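Local atomic coordinates of Esterase/lipase (Uncultured bacterium, PDB entry 3K6K), a protein that probably hydrolyses carboxylic ester bonds, as an esterase or lipase of the alpha/beta hydrolase fold related to hormone-sensitive lipase. Residues Thr63-Gln73 / Thr113-Leu121; Thr164-Glu172 / Leu229-Leu240. All coordinates share one frame; numbering follows the deposited sequence.

Contact 1: residues Thr63-Gln73 / Thr113-Leu121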
ATOM      1  N   THR A  63     -26.782  10.734  19.758  1.00 29.17           N
ATOM      2  CA  THR A  63     -26.231  11.903  20.449  1.00 28.29           C
ATOM      3  C   THR A  63     -25.772  12.999  19.477  1.00 28.23           C
ATOM      4  O   THR A  63     -26.269  13.062  18.339  1.00 27.43           O
ATOM      5  CB  THR A  63     -25.188  11.518  21.563  1.00 27.46           C
ATOM      6  OG1 THR A  63     -24.657  12.711  22.133  1.00 28.18           O
ATOM      7  CG2 THR A  63     -24.021  10.684  21.026  1.00 28.39           C
ATOM      8  N   ASP A  64     -24.903  13.895  19.951  1.00 28.49           N
ATOM      9  CA  ASP A  64     -24.271  14.905  19.097  1.00 29.14           C
ATOM     10  C   ASP A  64     -22.781  15.115  19.465  1.00 28.37           C
ATOM     11  O   ASP A  64     -22.333  14.803  20.600  1.00 27.97           O
ATOM     12  CB  ASP A  64     -25.020  16.244  19.162  1.00 30.60           C
ATOM     13  CG  ASP A  64     -24.609  17.088  20.382  1.00 34.17           C
ATOM     14  OD1 ASP A  64     -25.139  16.777  21.469  1.00 36.17           O
ATOM     15  OD2 ASP A  64     -23.765  18.037  20.258  1.00 36.92           O
ATOM     16  N   LEU A  65     -22.015  15.624  18.511  1.00 27.12           N
ATOM     17  CA  LEU A  65     -20.672  16.072  18.811  1.00 27.23           C
ATOM     18  C   LEU A  65     -20.627  17.454  18.267  1.00 27.17           C
ATOM     19  O   LEU A  65     -20.719  17.626  17.033  1.00 26.30           O
ATOM     20  CB  LEU A  65     -19.591  15.223  18.136  1.00 26.98           C
ATOM     21  CG  LEU A  65     -19.146  13.972  18.869  1.00 29.07           C
ATOM     22  CD1 LEU A  65     -18.443  12.988  17.870  1.00 32.02           C
ATOM     23  CD2 LEU A  65     -18.242  14.286  20.072  1.00 27.87           C
ATOM     24  N   GLY A  66     -20.530  18.435  19.174  1.00 26.78           N
ATOM     25  CA  GLY A  66     -20.494  19.836  18.771  1.00 28.30           C
ATOM     26  C   GLY A  66     -21.650  20.295  17.880  1.00 28.56           C
ATOM     27  O   GLY A  66     -21.466  21.104  16.962  1.00 27.86           O
ATOM     28  N   GLY A  67     -22.848  19.772  18.159  1.00 29.29           N
ATOM     29  CA  GLY A  67     -24.043  20.236  17.439  1.00 29.87           C
ATOM     30  C   GLY A  67     -24.394  19.384  16.235  1.00 30.37           C
ATOM     31  O   GLY A  67     -25.480  19.552  15.640  1.00 32.32           O
ATOM     32  N   VAL A  68     -23.503  18.450  15.887  1.00 28.99           N
ATOM     33  CA  VAL A  68     -23.707  17.561  14.735  1.00 26.61           C
ATOM     34  C   VAL A  68     -24.234  16.215  15.234  1.00 25.57           C
ATOM     35  O   VAL A  68     -23.636  15.610  16.129  1.00 25.46           O
ATOM     36  CB  VAL A  68     -22.409  17.328  14.000  1.00 26.35           C
ATOM     37  CG1 VAL A  68     -22.688  16.601  12.680  1.00 26.21           C
ATOM     38  CG2 VAL A  68     -21.631  18.636  13.852  1.00 23.52           C
ATOM     39  N   PRO A  69     -25.369  15.767  14.694  1.00 25.15           N
ATOM     40  CA  PRO A  69     -26.017  14.533  15.173  1.00 25.62           C
ATOM     41  C   PRO A  69     -25.146  13.329  14.906  1.00 25.44           C
ATOM     42  O   PRO A  69     -24.482  13.262  13.870  1.00 24.00           O
ATOM     43  CB  PRO A  69     -27.315  14.434  14.316  1.00 25.81           C
ATOM     44  CG  PRO A  69     -27.559  15.807  13.862  1.00 26.63           C
ATOM     45  CD  PRO A  69     -26.152  16.405  13.624  1.00 25.36           C
ATOM     46  N   CYS A  70     -25.109  12.402  15.849  1.00 25.15           N
ATOM     47  CA  CYS A  70     -24.379  11.220  15.599  1.00 26.22           C
ATOM     48  C   CYS A  70     -24.948  10.043  16.324  1.00 24.93           C
ATOM     49  O   CYS A  70     -25.687  10.204  17.290  1.00 26.58           O
ATOM     50  CB  CYS A  70     -22.879  11.439  15.932  1.00 27.39           C
ATOM     51  SG  CYS A  70     -22.475  11.541  17.693  1.00 34.43           S
ATOM     52  N   ILE A  71     -24.620   8.852  15.853  1.00 24.13           N
ATOM     53  CA  ILE A  71     -24.931   7.656  16.582  1.00 24.25           C
ATOM     54  C   ILE A  71     -23.640   7.160  17.200  1.00 25.13           C
ATOM     55  O   ILE A  71     -22.704   6.788  16.487  1.00 26.88           O
ATOM     56  CB  ILE A  71     -25.548   6.559  15.687  1.00 24.58           C
ATOM     57  CG1 ILE A  71     -26.852   7.031  15.064  1.00 22.23           C
ATOM     58  CG2 ILE A  71     -25.708   5.229  16.460  1.00 19.46           C
ATOM     59  CD1 ILE A  71     -27.414   5.975  14.041  1.00 23.39           C
ATOM     60  N   ARG A  72     -23.592   7.178  18.528  1.00 25.09           N
ATOM     61  CA  ARG A  72     -22.473   6.676  19.281  1.00 25.08           C
ATOM     62  C   ARG A  72     -22.694   5.194  19.484  1.00 24.72           C
ATOM     63  O   ARG A  72     -23.843   4.759  19.697  1.00 24.96           O
ATOM     64  CB  ARG A  72     -22.403   7.414  20.617  1.00 25.93           C
ATOM     65  CG  ARG A  72     -21.203   7.075  21.460  1.00 27.42           C
ATOM     66  CD  ARG A  72     -21.096   7.896  22.748  1.00 32.74           C
ATOM     67  NE  ARG A  72     -21.836   7.302  23.855  1.00 36.72           N
ATOM     68  CZ  ARG A  72     -22.748   7.965  24.560  1.00 40.29           C
ATOM     69  NH1 ARG A  72     -23.008   9.253  24.276  1.00 39.88           N
ATOM     70  NH2 ARG A  72     -23.382   7.344  25.557  1.00 42.09           N
ATOM     71  N   GLN A  73     -21.610   4.416  19.419  1.00 23.95           N
ATOM     72  CA  GLN A  73     -21.693   2.964  19.306  1.00 22.87           C
ATOM     73  C   GLN A  73     -20.553   2.349  20.088  1.00 24.44           C
ATOM     74  O   GLN A  73     -19.368   2.761  19.942  1.00 24.14           O
ATOM     75  CB  GLN A  73     -21.611   2.525  17.808  1.00 22.84           C
ATOM     76  CG  GLN A  73     -22.455   3.359  16.851  1.00 18.78           C
ATOM     77  CD  GLN A  73     -22.382   2.996  15.359  1.00 18.48           C
ATOM     78  OE1 GLN A  73     -22.668   3.854  14.502  1.00 22.48           O
ATOM     79  NE2 GLN A  73     -22.073   1.751  15.039  1.00 11.69           N
ATOM     80  N   THR A 113     -15.250   3.252  21.352  1.00 23.85           N
ATOM     81  CA  THR A 113     -16.471   3.952  21.213  1.00 23.18           C
ATOM     82  C   THR A 113     -16.399   4.628  19.863  1.00 23.69           C
ATOM     83  O   THR A 113     -15.530   5.447  19.605  1.00 24.38           O
ATOM     84  CB  THR A 113     -16.663   4.963  22.355  1.00 22.72           C
ATOM     85  OG1 THR A 113     -16.597   4.265  23.610  1.00 21.79           O
ATOM     86  CG2 THR A 113     -17.985   5.692  22.231  1.00 20.47           C
ATOM     87  N   LEU A 114     -17.346   4.314  19.001  1.00 23.30           N
ATOM     88  CA  LEU A 114     -17.324   4.876  17.679  1.00 22.21           C
ATOM     89  C   LEU A 114     -18.473   5.878  17.598  1.00 23.32           C
ATOM     90  O   LEU A 114     -19.546   5.634  18.119  1.00 25.80           O
ATOM     91  CB  LEU A 114     -17.437   3.745  16.660  1.00 20.10           C
ATOM     92  CG  LEU A 114     -17.510   4.119  15.188  1.00 17.27           C
ATOM     93  CD1 LEU A 114     -16.886   2.993  14.312  1.00 13.26           C
ATOM     94  CD2 LEU A 114     -18.975   4.348  14.806  1.00 13.48           C
ATOM     95  N   TRP A 115     -18.254   6.998  16.936  1.00 23.16           N
ATOM     96  CA  TRP A 115     -19.217   8.076  16.859  1.00 22.77           C
ATOM     97  C   TRP A 115     -19.392   8.225  15.371  1.00 22.27           C
ATOM     98  O   TRP A 115     -18.498   8.749  14.725  1.00 22.38           O
ATOM     99  CB  TRP A 115     -18.589   9.388  17.345  1.00 21.98           C
ATOM    100  CG  TRP A 115     -18.141   9.354  18.780  1.00 23.55           C
ATOM    101  CD1 TRP A 115     -17.055   8.713  19.279  1.00 23.16           C
ATOM    102  CD2 TRP A 115     -18.789   9.989  19.903  1.00 23.40           C
ATOM    103  NE1 TRP A 115     -16.969   8.902  20.632  1.00 25.13           N
ATOM    104  CE2 TRP A 115     -18.021   9.684  21.046  1.00 23.91           C
ATOM    105  CE3 TRP A 115     -19.957  10.784  20.046  1.00 24.52           C
ATOM    106  CZ2 TRP A 115     -18.380  10.128  22.351  1.00 22.32           C
ATOM    107  CZ3 TRP A 115     -20.309  11.253  21.325  1.00 23.36           C
ATOM    108  CH2 TRP A 115     -19.511  10.921  22.472  1.00 22.76           C
ATOM    109  N   SER A 116     -20.520   7.757  14.841  1.00 21.47           N
ATOM    110  CA  SER A 116     -20.765   7.834  13.417  1.00 20.35           C
ATOM    111  C   SER A 116     -21.501   9.116  13.084  1.00 20.40           C
ATOM    112  O   SER A 116     -22.686   9.324  13.452  1.00 20.91           O
ATOM    113  CB  SER A 116     -21.472   6.560  12.900  1.00 20.38           C
ATOM    114  OG  SER A 116     -21.694   6.641  11.492  1.00 17.98           O
ATOM    115  N   LEU A 117     -20.797  10.004  12.406  1.00 19.67           N
ATOM    116  CA  LEU A 117     -21.295  11.348  12.275  1.00 20.30           C
ATOM    117  C   LEU A 117     -22.378  11.436  11.247  1.00 19.95           C
ATOM    118  O   LEU A 117     -22.218  10.879  10.201  1.00 19.92           O
ATOM    119  CB  LEU A 117     -20.167  12.284  11.893  1.00 19.97           C
ATOM    120  CG  LEU A 117     -20.561  13.738  11.999  1.00 22.05           C
ATOM    121  CD1 LEU A 117     -20.409  14.136  13.479  1.00 18.66           C
ATOM    122  CD2 LEU A 117     -19.735  14.633  11.062  1.00 23.05           C
ATOM    123  N   ASP A 118     -23.484  12.137  11.543  1.00 20.74           N
ATOM    124  CA  ASP A 118     -24.467  12.526  10.496  1.00 21.45           C
ATOM    125  C   ASP A 118     -24.110  13.883   9.888  1.00 21.44           C
ATOM    126  O   ASP A 118     -24.898  14.837   9.948  1.00 22.42           O
ATOM    127  CB  ASP A 118     -25.922  12.529  11.045  1.00 22.18           C
ATOM    128  CG  ASP A 118     -26.990  12.198   9.985  1.00 22.61           C
ATOM    129  OD1 ASP A 118     -26.874  12.502   8.776  1.00 24.07           O
ATOM    130  OD2 ASP A 118     -27.980  11.593  10.389  1.00 26.56           O
ATOM    131  N   TYR A 119     -22.908  14.000   9.321  1.00 20.68           N
ATOM    132  CA  TYR A 119     -22.519  15.250   8.648  1.00 19.06           C
ATOM    133  C   TYR A 119     -23.540  15.590   7.599  1.00 18.83           C
ATOM    134  O   TYR A 119     -24.247  14.733   7.154  1.00 16.97           O
ATOM    135  CB  TYR A 119     -21.119  15.167   8.007  1.00 18.22           C
ATOM    136  CG  TYR A 119     -21.005  14.182   6.885  1.00 16.13           C
ATOM    137  CD1 TYR A 119     -21.314  14.556   5.579  1.00 16.13           C
ATOM    138  CD2 TYR A 119     -20.559  12.891   7.112  1.00 14.15           C
ATOM    139  CE1 TYR A 119     -21.215  13.634   4.548  1.00 16.63           C
ATOM    140  CE2 TYR A 119     -20.455  11.935   6.065  1.00 16.05           C
ATOM    141  CZ  TYR A 119     -20.800  12.325   4.818  1.00 18.05           C
ATOM    142  OH  TYR A 119     -20.684  11.432   3.800  1.00 25.15           O
ATOM    143  N   ARG A 120     -23.587  16.860   7.208  1.00 21.30           N
ATOM    144  CA  ARG A 120     -24.544  17.377   6.250  1.00 23.05           C
ATOM    145  C   ARG A 120     -24.247  16.960   4.845  1.00 23.95           C
ATOM    146  O   ARG A 120     -23.105  17.073   4.368  1.00 24.50           O
ATOM    147  CB  ARG A 120     -24.603  18.921   6.303  1.00 24.31           C
ATOM    148  CG  ARG A 120     -25.754  19.467   7.140  1.00 26.80           C
ATOM    149  CD  ARG A 120     -25.519  20.808   7.798  1.00 28.32           C
ATOM    150  NE  ARG A 120     -24.419  21.580   7.232  1.00 34.62           N
ATOM    151  CZ  ARG A 120     -23.563  22.259   7.992  1.00 37.53           C
ATOM    152  NH1 ARG A 120     -23.698  22.182   9.304  1.00 39.34           N
ATOM    153  NH2 ARG A 120     -22.569  22.969   7.473  1.00 37.32           N
ATOM    154  N   LEU A 121     -25.317  16.577   4.156  1.00 24.88           N
ATOM    155  CA  LEU A 121     -25.272  16.162   2.747  1.00 26.07           C
ATOM    156  C   LEU A 121     -25.574  17.227   1.729  1.00 26.54           C
ATOM    157  O   LEU A 121     -26.174  18.219   2.052  1.00 27.66           O
ATOM    158  CB  LEU A 121     -26.295  15.056   2.528  1.00 25.75           C
ATOM    159  CG  LEU A 121     -25.857  13.712   3.062  1.00 25.41           C
ATOM    160  CD1 LEU A 121     -26.944  12.731   2.655  1.00 25.80           C
ATOM    161  CD2 LEU A 121     -24.431  13.343   2.462  1.00 24.04           C
TER
HETATM  162  O   HOH W   1     -22.655   4.215  11.343  1.00 11.24           O
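The indole of Trp-115 is the bump of this contact, and the hollow that receives it is lined by Leu-65, Cys-70 and Arg-72. Leu-65 reaches one face with CD2, 4.1 Å from the centroid of the six-membered ring, while its CD1 touches Trp-115 CE3 (3.4 Å). The opposite face carries the aliphatic part of Arg-72: the chain is extended through chi1 (-175°) and chi2 (176°), which lays it alongside the indole and brings CD 3.6 Å from the same ring centroid, a CH-pi contact; the bend at chi3 comes only beyond CD. Cys-70 SG, a slim sulfur, fills the edge in a sulfur-aromatic contact, 3.5 Å from Trp-115 CE3. Replacing the indole by an alanine's methyl is likely to open a gap between Leu-65 and Arg-72 and leave Cys-70 SG without its aromatic edge.

Farther along, Val-68 CG1 presses tightly on Leu-117 CD1, at 3.5 Å. The backbones pair antiparallel: Ile-71 and Ser-116 exchange bonds in both directions, Ser-116 N reaching Ile-71 O at 2.9 Å, and Asp-118 N closes on Pro-69 O. On the face of Ile-71 and Ser-116, the extended Gln-73 lies beside Leu-114, its NE2 bonded to Thr-103; a water joins Gln-73 OE1 to Ser-116 OG.

Strand 68-74 thus joins the hairpin formed with 59-65, through the type I' turn Leu-65 to Val-68, to strand 113-117. Strand 82-86 follows on the other flank, where His-82 ND1 is hydrogen-bonded to Trp-115 NE1; helix 129-145 packs on Trp-115 and Leu-117, and helix 96-110 on Ile-71 and Gln-73.

Contact 2: residues Thr164-Glu172 / Leu229-Leu240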
ATOM      1  N   THR A 164      -9.530  12.587   5.348  1.00 19.56           N
ATOM      2  CA  THR A 164      -8.363  13.404   5.022  1.00 18.99           C
ATOM      3  C   THR A 164      -8.629  14.909   5.088  1.00 19.06           C
ATOM      4  O   THR A 164      -8.116  15.568   6.025  1.00 18.88           O
ATOM      5  CB  THR A 164      -7.718  12.973   3.766  1.00 18.71           C
ATOM      6  OG1 THR A 164      -7.236  11.667   4.009  1.00 19.86           O
ATOM      7  CG2 THR A 164      -6.517  13.874   3.409  1.00 19.17           C
ATOM      8  N   ALA A 165      -9.425  15.434   4.146  1.00 18.42           N
ATOM      9  CA  ALA A 165      -9.960  16.824   4.225  1.00 17.90           C
ATOM     10  C   ALA A 165     -10.240  17.421   5.624  1.00 17.32           C
ATOM     11  O   ALA A 165      -9.657  18.405   6.001  1.00 16.48           O
ATOM     12  CB  ALA A 165     -11.188  16.927   3.363  1.00 18.63           C
ATOM     13  N   SER A 166     -11.104  16.812   6.430  1.00 18.34           N
ATOM     14  CA  SER A 166     -11.331  17.302   7.813  1.00 18.27           C
ATOM     15  C   SER A 166     -10.056  17.536   8.659  1.00 19.24           C
ATOM     16  O   SER A 166     -10.042  18.413   9.544  1.00 19.27           O
ATOM     17  CB  SER A 166     -12.230  16.335   8.600  1.00 18.41           C
ATOM     18  OG  SER A 166     -11.555  15.104   8.921  1.00 14.00           O
ATOM     19  N   MET A 167      -9.001  16.752   8.413  1.00 19.16           N
ATOM     20  CA  MET A 167      -7.795  16.874   9.225  1.00 19.73           C
ATOM     21  C   MET A 167      -6.892  17.969   8.657  1.00 21.28           C
ATOM     22  O   MET A 167      -6.191  18.658   9.432  1.00 20.51           O
ATOM     23  CB  MET A 167      -7.051  15.527   9.390  1.00 18.73           C
ATOM     24  CG  MET A 167      -7.860  14.550  10.171  1.00 17.65           C
ATOM     25  SD  MET A 167      -8.179  15.178  11.863  1.00 21.41           S
ATOM     26  CE  MET A 167      -9.957  15.623  11.741  1.00 12.22           C
ATOM     27  N   LEU A 168      -6.896  18.118   7.320  1.00 20.86           N
ATOM     28  CA  LEU A 168      -6.243  19.244   6.703  1.00 21.97           C
ATOM     29  C   LEU A 168      -6.763  20.565   7.305  1.00 21.83           C
ATOM     30  O   LEU A 168      -5.979  21.366   7.787  1.00 22.56           O
ATOM     31  CB  LEU A 168      -6.391  19.189   5.173  1.00 21.99           C
ATOM     32  CG  LEU A 168      -5.573  18.071   4.513  1.00 23.38           C
ATOM     33  CD1 LEU A 168      -5.919  17.839   3.056  1.00 25.11           C
ATOM     34  CD2 LEU A 168      -4.079  18.348   4.648  1.00 24.07           C
ATOM     35  N   LYS A 169      -8.090  20.728   7.370  1.00 22.62           N
ATOM     36  CA  LYS A 169      -8.755  21.889   7.988  1.00 21.60           C
ATOM     37  C   LYS A 169      -8.458  21.915   9.501  1.00 20.85           C
ATOM     38  O   LYS A 169      -8.163  22.982  10.101  1.00 17.80           O
ATOM     39  CB  LYS A 169     -10.271  21.802   7.770  1.00 22.07           C
ATOM     40  CG  LYS A 169     -10.998  23.114   7.412  1.00 25.90           C
ATOM     41  CD  LYS A 169     -11.136  24.105   8.542  1.00 32.55           C
ATOM     42  CE  LYS A 169     -11.746  25.442   8.049  1.00 33.94           C
ATOM     43  NZ  LYS A 169     -10.823  25.953   6.978  1.00 38.61           N
ATOM     44  N   ALA A 170      -8.567  20.746  10.129  1.00 21.09           N
ATOM     45  CA  ALA A 170      -8.268  20.672  11.542  1.00 21.35           C
ATOM     46  C   ALA A 170      -6.819  21.186  11.727  1.00 22.38           C
ATOM     47  O   ALA A 170      -6.550  21.932  12.659  1.00 23.34           O
ATOM     48  CB  ALA A 170      -8.432  19.263  12.044  1.00 21.69           C
ATOM     49  N   LYS A 171      -5.923  20.862  10.792  1.00 23.87           N
ATOM     50  CA  LYS A 171      -4.506  21.257  10.880  1.00 25.56           C
ATOM     51  C   LYS A 171      -4.352  22.767  10.663  1.00 26.27           C
ATOM     52  O   LYS A 171      -3.710  23.404  11.504  1.00 26.36           O
ATOM     53  CB  LYS A 171      -3.630  20.484   9.883  1.00 25.70           C
ATOM     54  CG  LYS A 171      -2.087  20.417  10.203  1.00 28.86           C
ATOM     55  CD  LYS A 171      -1.285  19.588   9.137  1.00 27.09           C
ATOM     56  CE  LYS A 171      -1.130  20.396   7.836  1.00 31.60           C
ATOM     57  NZ  LYS A 171      -1.087  19.617   6.506  1.00 34.21           N
ATOM     58  N   GLU A 172      -4.902  23.297   9.544  1.00 26.48           N
ATOM     59  CA  GLU A 172      -4.993  24.750   9.277  1.00 28.03           C
ATOM     60  C   GLU A 172      -5.382  25.468  10.545  1.00 27.25           C
ATOM     61  O   GLU A 172      -4.698  26.370  10.961  1.00 27.35           O
ATOM     62  CB  GLU A 172      -6.010  25.106   8.176  1.00 27.93           C
ATOM     63  CG  GLU A 172      -5.401  25.284   6.734  1.00 34.27           C
ATOM     64  CD  GLU A 172      -6.469  25.334   5.579  1.00 40.62           C
ATOM     65  OE1 GLU A 172      -6.469  24.432   4.669  1.00 41.75           O
ATOM     66  OE2 GLU A 172      -7.318  26.282   5.580  1.00 44.54           O
ATOM     67  N   LEU A 229      -9.412  20.726  -0.318  1.00 23.19           N
ATOM     68  CA  LEU A 229     -10.394  20.227   0.680  1.00 21.96           C
ATOM     69  C   LEU A 229     -11.558  19.436   0.073  1.00 21.14           C
ATOM     70  O   LEU A 229     -12.352  18.810   0.795  1.00 21.11           O
ATOM     71  CB  LEU A 229     -10.954  21.393   1.509  1.00 21.82           C
ATOM     72  CG  LEU A 229     -10.243  21.738   2.811  1.00 22.98           C
ATOM     73  CD1 LEU A 229      -8.745  21.655   2.658  1.00 19.77           C
ATOM     74  CD2 LEU A 229     -10.652  23.128   3.189  1.00 24.34           C
ATOM     75  N   ILE A 230     -11.647  19.469  -1.251  1.00 20.45           N
ATOM     76  CA  ILE A 230     -12.575  18.655  -2.023  1.00 19.87           C
ATOM     77  C   ILE A 230     -11.866  17.371  -2.538  1.00 19.27           C
ATOM     78  O   ILE A 230     -12.327  16.250  -2.331  1.00 18.56           O
ATOM     79  CB  ILE A 230     -13.125  19.498  -3.246  1.00 20.48           C
ATOM     80  CG1 ILE A 230     -13.900  20.731  -2.778  1.00 20.29           C
ATOM     81  CG2 ILE A 230     -14.023  18.667  -4.186  1.00 19.68           C
ATOM     82  CD1 ILE A 230     -14.535  21.519  -3.921  1.00 21.21           C
ATOM     83  N   SER A 231     -10.774  17.559  -3.267  1.00 19.34           N
ATOM     84  CA  SER A 231      -9.947  16.466  -3.812  1.00 18.72           C
ATOM     85  C   SER A 231      -8.535  16.411  -3.155  1.00 18.80           C
ATOM     86  O   SER A 231      -7.503  16.870  -3.743  1.00 17.63           O
ATOM     87  CB  SER A 231      -9.851  16.546  -5.331  1.00 18.99           C
ATOM     88  OG  SER A 231     -11.140  16.502  -5.969  1.00 18.83           O
ATOM     89  N   PRO A 232      -8.465  15.811  -1.946  1.00 18.34           N
ATOM     90  CA  PRO A 232      -7.234  15.875  -1.161  1.00 18.41           C
ATOM     91  C   PRO A 232      -6.011  15.343  -1.908  1.00 19.94           C
ATOM     92  O   PRO A 232      -4.878  15.671  -1.579  1.00 21.01           O
ATOM     93  CB  PRO A 232      -7.611  15.040   0.076  1.00 19.07           C
ATOM     94  CG  PRO A 232      -9.090  15.274   0.242  1.00 16.22           C
ATOM     95  CD  PRO A 232      -9.526  15.104  -1.193  1.00 17.87           C
ATOM     96  N   VAL A 233      -6.232  14.558  -2.948  1.00 20.27           N
ATOM     97  CA  VAL A 233      -5.153  14.189  -3.829  1.00 21.51           C
ATOM     98  C   VAL A 233      -4.293  15.418  -4.292  1.00 22.00           C
ATOM     99  O   VAL A 233      -3.080  15.314  -4.474  1.00 22.03           O
ATOM    100  CB  VAL A 233      -5.714  13.296  -4.955  1.00 21.08           C
ATOM    101  CG1 VAL A 233      -4.989  13.453  -6.187  1.00 22.48           C
ATOM    102  CG2 VAL A 233      -5.695  11.832  -4.518  1.00 20.81           C
ATOM    103  N   TYR A 234      -4.916  16.576  -4.433  1.00 22.21           N
ATOM    104  CA  TYR A 234      -4.210  17.777  -4.869  1.00 22.45           C
ATOM    105  C   TYR A 234      -3.696  18.598  -3.690  1.00 22.19           C
ATOM    106  O   TYR A 234      -3.180  19.654  -3.902  1.00 23.80           O
ATOM    107  CB  TYR A 234      -5.103  18.602  -5.840  1.00 22.73           C
ATOM    108  CG  TYR A 234      -5.474  17.727  -7.036  1.00 25.60           C
ATOM    109  CD1 TYR A 234      -4.545  17.475  -8.057  1.00 27.69           C
ATOM    110  CD2 TYR A 234      -6.700  17.065  -7.090  1.00 24.13           C
ATOM    111  CE1 TYR A 234      -4.856  16.612  -9.101  1.00 29.39           C
ATOM    112  CE2 TYR A 234      -7.017  16.207  -8.132  1.00 25.41           C
ATOM    113  CZ  TYR A 234      -6.103  15.976  -9.130  1.00 28.36           C
ATOM    114  OH  TYR A 234      -6.417  15.110 -10.170  1.00 28.18           O
ATOM    115  N   ALA A 235      -3.812  18.120  -2.451  1.00 21.62           N
ATOM    116  CA  ALA A 235      -3.403  18.929  -1.264  1.00 21.57           C
ATOM    117  C   ALA A 235      -1.881  19.003  -0.982  1.00 21.45           C
ATOM    118  O   ALA A 235      -1.079  18.311  -1.605  1.00 21.97           O
ATOM    119  CB  ALA A 235      -4.139  18.466  -0.005  1.00 20.36           C
ATOM    120  N   ASP A 236      -1.510  19.863  -0.042  1.00 20.92           N
ATOM    121  CA  ASP A 236      -0.243  19.762   0.645  1.00 20.78           C
ATOM    122  C   ASP A 236      -0.571  18.883   1.827  1.00 20.25           C
ATOM    123  O   ASP A 236      -1.229  19.284   2.785  1.00 20.50           O
ATOM    124  CB  ASP A 236       0.269  21.123   1.109  1.00 20.62           C
ATOM    125  CG  ASP A 236       1.400  21.009   2.116  1.00 22.59           C
ATOM    126  OD1 ASP A 236       1.936  19.888   2.285  1.00 23.36           O
ATOM    127  OD2 ASP A 236       1.734  22.041   2.752  1.00 22.49           O
ATOM    128  N   LEU A 237      -0.130  17.643   1.751  1.00 20.33           N
ATOM    129  CA  LEU A 237      -0.605  16.660   2.711  1.00 18.45           C
ATOM    130  C   LEU A 237       0.336  16.527   3.870  1.00 18.38           C
ATOM    131  O   LEU A 237       0.189  15.592   4.660  1.00 18.12           O
ATOM    132  CB  LEU A 237      -0.743  15.330   1.975  1.00 18.09           C
ATOM    133  CG  LEU A 237      -1.939  15.305   1.011  1.00 17.18           C
ATOM    134  CD1 LEU A 237      -1.691  14.541  -0.263  1.00 10.42           C
ATOM    135  CD2 LEU A 237      -3.127  14.703   1.785  1.00 14.83           C
ATOM    136  N   SER A 238       1.357  17.387   3.917  1.00 18.36           N
ATOM    137  CA  SER A 238       2.354  17.423   5.013  1.00 19.85           C
ATOM    138  C   SER A 238       1.753  17.378   6.430  1.00 19.68           C
ATOM    139  O   SER A 238       0.839  18.144   6.770  1.00 20.20           O
ATOM    140  CB  SER A 238       3.183  18.731   4.925  1.00 21.28           C
ATOM    141  OG  SER A 238       3.776  18.895   3.650  1.00 22.26           O
ATOM    142  N   GLY A 239       2.257  16.497   7.261  1.00 19.04           N
ATOM    143  CA  GLY A 239       1.991  16.600   8.704  1.00 18.99           C
ATOM    144  C   GLY A 239       0.734  15.890   9.133  1.00 19.20           C
ATOM    145  O   GLY A 239       0.396  15.822  10.348  1.00 18.93           O
ATOM    146  N   LEU A 240       0.026  15.344   8.144  1.00 18.75           N
ATOM    147  CA  LEU A 240      -1.034  14.369   8.438  1.00 17.60           C
ATOM    148  C   LEU A 240      -0.473  13.135   9.135  1.00 16.86           C
ATOM    149  O   LEU A 240       0.692  12.775   8.895  1.00 17.24           O
ATOM    150  CB  LEU A 240      -1.760  14.007   7.162  1.00 17.04           C
ATOM    151  CG  LEU A 240      -2.631  15.154   6.611  1.00 17.51           C
ATOM    152  CD1 LEU A 240      -3.414  14.614   5.470  1.00 17.34           C
ATOM    153  CD2 LEU A 240      -3.592  15.772   7.634  1.00 16.83           C
TER
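Leu-168 meets Ala-235 and Leu-240 where, in this alpha/beta hydrolase fold, helix 158-172 packs on the loop running into strand 243-248. Its CD1 lies 3.6 Å from Ala-235 CB; its CD2 rests on Leu-240 CD1 at 3.9 Å, the two leucines crossing at about a right angle. One turn earlier Thr-164 turns CG2, anti to the backbone N, toward the loop, where Pro-232 CB (3.7 Å), Leu-237 CD2 and Leu-240 CD1 gather at the methyl. Ala-165 is small enough for the backbone to come close, its CB 3.4 Å from Leu-229 O. Leu-229 lies against Leu-168 CB and Lys-169 CG.

A second shell braces this loop: Ser-231 OG is bonded to Leu-190 N and Arg-225 O, helix 254-266 backs Leu-237, and Met-177 touches Leu-240. From within, the 3-10 segment 232-234 shapes it. Gly-239, in the type II turn Leu-237 to Leu-240, has a positive phi (88°) at which a CB would jam against the preceding carbonyl O and crowd Lys-171 CD. The bent Lys-171 chain brings NZ to Ser-238 O in a hydrogen bond modelled too short for its length to be trusted. Beside it Asp-236 OD1 closes an Asx turn, accepting Ser-238 N at 3.0 Å.

How the contacts relate
Contact 1 and contact 2 belong to the same alpha/beta hydrolase fold, and their centres are about 21 Å apart; their nearest atoms are about 8 Å apart, so they do not touch. Contact 1 closes in the chain before contact 2 opens. Helix 129-145 links them, packing on Trp-115 and Leu-117 of contact 1 and on Ser-166, Met-167 and Lys-169 of contact 2. Ser-157, the presumed nucleophile in a probable triad with His-281 and Glu-251, immediately precedes helix 158-172, at the strand-to-helix elbow; the later turns of that helix form contact 2. Tyr-119 of contact 1 comes near these residues without touching them, and stacks on His-87.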